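Local coordinates for protein probable starch synthase 4, chloroplastic/amyloplastic (Arabidopsis thaliana, PDB 6GNE) that probably belongs to the plant starch synthases, two-domain enzymes of the GT-B glycosyltransferase fold, and holds ADP and glycan ligands in the cleft between its domains, at residues A[171-176]-A[227-232]. Numbering follows the deposited sequence.
Sequences CFTCHN and TTVSPT. With AC1 (4,6-dideoxy-4-{[(1S,4R,5S,6S)-4,5,6-trihydroxy-3-(hydroxymethyl)cyclohex-2-en-1-yl]amino}-alpha-D-glucopyranose), chain C.
The hydroxyls of the buried pair Thr173 and Thr227 meet on one face of a sheet, above two parallel strands, OG1 to OG1 at 2.9 Å, and each has a further partner: His143 NE2 for Thr173, the OH of Tyr490 in helix 484-499 for Thr227. Backbone bonds hold the strands on either side of Thr173, Thr227 N giving to Phe172 O at 2.9 Å and Cys174 N giving to Thr227 O at 3.0 Å. One residue on, a side chain takes over the pairing: Thr228, its OG1 swung anti to the backbone N (chi1 -170°), donates to Cys174 O over 2.7 Å, almost straight out along the carbonyl. Next along the chain, His175 turns its ring to AC1. ND1 donates in the ring plane to O6B of AC1 at 2.7 Å, with a nearly linear N-H...O angle of 163°, while NE2 bonds to His145 ND1, so both ring nitrogens are engaged and the ring's rotation is fixed. The methyl CG2 of Thr173 sits over one ring face toward the rim. The side chains of Val229 and His175 cross at about a right angle, with Val229 CG1 3.7 Å from His175 ND1 and 3.4 Å from AC1 O6B. O6B thus takes the ND1 donor while the Val229 methyl packs beside it from a neighbouring direction. Asp146, which binds His175 N through OD1, also reaches AC1 through OD2. Parallel strands whose C-terminal ends deliver loop residues to a ligand are characteristic of a Rossmann-like domain, here lining the glycan pocket of a GT-B cleft.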
loop_
_atom_site.group_PDB
_atom_site.type_symbol
_atom_site.label_atom_id
_atom_site.label_comp_id
_atom_site.label_asym_id
_atom_site.label_seq_id
_atom_site.Cartn_x
_atom_site.Cartn_y
_atom_site.Cartn_z
ATOM N N CYS A 171 -1.090 16.660 7.340
ATOM C CA CYS A 171 -1.979 15.556 7.022
ATOM C C CYS A 171 -1.250 14.271 7.376
ATOM O O CYS A 171 -0.052 14.104 7.097
ATOM C CB CYS A 171 -2.364 15.580 5.546
ATOM S SG CYS A 171 -3.583 14.337 5.008
ATOM N N PHE A 172 -1.974 13.371 8.030
ATOM C CA PHE A 172 -1.452 12.032 8.342
ATOM C C PHE A 172 -2.356 10.954 7.775
ATOM O O PHE A 172 -3.549 10.960 8.021
ATOM C CB PHE A 172 -1.324 11.859 9.845
ATOM C CG PHE A 172 -0.896 10.493 10.245
ATOM C CD1 PHE A 172 0.354 10.041 9.931
ATOM C CD2 PHE A 172 -1.733 9.667 10.966
ATOM C CE1 PHE A 172 0.773 8.783 10.295
ATOM C CE2 PHE A 172 -1.326 8.408 11.360
ATOM C CZ PHE A 172 -0.065 7.966 11.013
ATOM N N THR A 173 -1.797 10.053 6.990
ATOM C CA THR A 173 -2.532 8.882 6.526
ATOM C C THR A 173 -1.965 7.645 7.256
ATOM O O THR A 173 -0.757 7.422 7.214
ATOM C CB THR A 173 -2.440 8.754 5.001
ATOM O OG1 THR A 173 -3.068 9.879 4.392
ATOM C CG2 THR A 173 -3.114 7.464 4.496
ATOM N N CYS A 174 -2.825 6.892 7.959
ATOM C CA CYS A 174 -2.461 5.521 8.410
ATOM C C CYS A 174 -3.044 4.496 7.457
ATOM O O CYS A 174 -4.288 4.414 7.297
ATOM C CB CYS A 174 -2.918 5.214 9.845
ATOM S SG CYS A 174 -2.167 3.682 10.474
ATOM N N HIS A 175 -2.139 3.747 6.831
ATOM C CA HIS A 175 -2.470 2.720 5.835
ATOM C C HIS A 175 -2.700 1.314 6.477
ATOM O O HIS A 175 -3.189 0.374 5.808
ATOM C CB HIS A 175 -1.344 2.593 4.815
ATOM C CG HIS A 175 -1.072 3.831 4.027
ATOM N ND1 HIS A 175 -1.318 3.907 2.676
ATOM C CD2 HIS A 175 -0.503 5.007 4.373
ATOM C CE1 HIS A 175 -0.950 5.093 2.233
ATOM N NE2 HIS A 175 -0.462 5.782 3.246
ATOM N N ASN A 176 -2.310 1.158 7.740
ATOM C CA ASN A 176 -2.648 -0.027 8.534
ATOM C C ASN A 176 -2.455 0.268 10.013
ATOM O O ASN A 176 -1.322 0.371 10.481
ATOM C CB ASN A 176 -1.786 -1.248 8.097
ATOM C CG ASN A 176 -2.174 -2.548 8.808
ATOM O OD1 ASN A 176 -3.039 -2.557 9.665
ATOM N ND2 ASN A 176 -1.527 -3.644 8.453
ATOM N N THR A 227 -6.375 10.667 7.701
ATOM C CA THR A 227 -7.129 9.712 6.853
ATOM C C THR A 227 -6.652 8.287 6.998
ATOM O O THR A 227 -5.561 8.019 7.494
ATOM C CB THR A 227 -7.128 10.075 5.338
ATOM O OG1 THR A 227 -5.923 9.615 4.705
ATOM C CG2 THR A 227 -7.287 11.578 5.136
ATOM N N THR A 228 -7.525 7.377 6.575
ATOM C CA THR A 228 -7.139 6.020 6.257
ATOM C C THR A 228 -7.712 5.654 4.897
ATOM O O THR A 228 -8.390 6.453 4.249
ATOM C CB THR A 228 -7.491 5.012 7.356
ATOM O OG1 THR A 228 -6.867 3.770 7.055
ATOM C CG2 THR A 228 -8.985 4.816 7.490
ATOM N N VAL A 229 -7.443 4.436 4.483
ATOM C CA VAL A 229 -7.435 4.112 3.075
ATOM C C VAL A 229 -8.727 3.435 2.522
ATOM O O VAL A 229 -8.752 3.042 1.325
ATOM C CB VAL A 229 -6.146 3.336 2.737
ATOM C CG1 VAL A 229 -4.955 4.283 2.911
ATOM C CG2 VAL A 229 -5.986 2.097 3.627
ATOM N N SER A 230 -9.791 3.356 3.345
ATOM C CA SER A 230 -11.134 3.054 2.810
ATOM C C SER A 230 -12.227 3.441 3.785
ATOM O O SER A 230 -12.017 3.373 4.976
ATOM C CB SER A 230 -11.277 1.560 2.462
ATOM O OG SER A 230 -11.301 0.761 3.636
ATOM N N PRO A 231 -13.402 3.840 3.287
ATOM C CA PRO A 231 -14.521 4.152 4.220
ATOM C C PRO A 231 -14.874 3.003 5.215
ATOM O O PRO A 231 -15.067 3.256 6.414
ATOM C CB PRO A 231 -15.713 4.419 3.280
ATOM C CG PRO A 231 -15.122 4.754 1.949
ATOM C CD PRO A 231 -13.753 4.130 1.879
ATOM N N THR A 232 -14.934 1.764 4.729
ATOM C CA THR A 232 -15.273 0.622 5.592
ATOM C C THR A 232 -14.203 0.374 6.668
ATOM O O THR A 232 -14.535 0.194 7.847
ATOM C CB THR A 232 -15.539 -0.664 4.770
ATOM O OG1 THR A 232 -16.684 -0.470 3.925
ATOM C CG2 THR A 232 -15.779 -1.880 5.680
HETATM C C1 AC1 C . 3.972 -1.343 5.745
HETATM O O2 AC1 C . 2.953 0.312 7.197
HETATM C C2 AC1 C . 2.834 -0.332 5.917
HETATM C C4A AC1 C . -3.359 -0.928 1.973
HETATM C C3 AC1 C . 1.460 -0.989 5.712
HETATM O O3 AC1 C . 0.477 0.044 5.831
HETATM C C4 AC1 C . 1.413 -1.684 4.348
HETATM N N4A AC1 C . 0.112 -2.286 4.005
HETATM C C5 AC1 C . 2.545 -2.714 4.361
HETATM O O5 AC1 C . 3.799 -2.044 4.512
HETATM C C6 AC1 C . 2.660 -3.506 3.070
HETATM C C1B AC1 C . -1.139 -1.530 3.851
HETATM C C2B AC1 C . -2.412 -2.413 3.794
HETATM O O2B AC1 C . -2.170 -3.791 4.140
HETATM C C3B AC1 C . -3.166 -2.352 2.470
HETATM O O3B AC1 C . -4.477 -2.849 2.726
HETATM O O4 AC1 C . -3.985 -0.963 0.690
HETATM C C5B AC1 C . -2.063 -0.174 1.938
HETATM C C7B AC1 C . -1.048 -0.494 2.747
HETATM C C6B AC1 C . -1.915 1.013 1.016
HETATM O O6B AC1 C . -2.836 2.050 1.373
#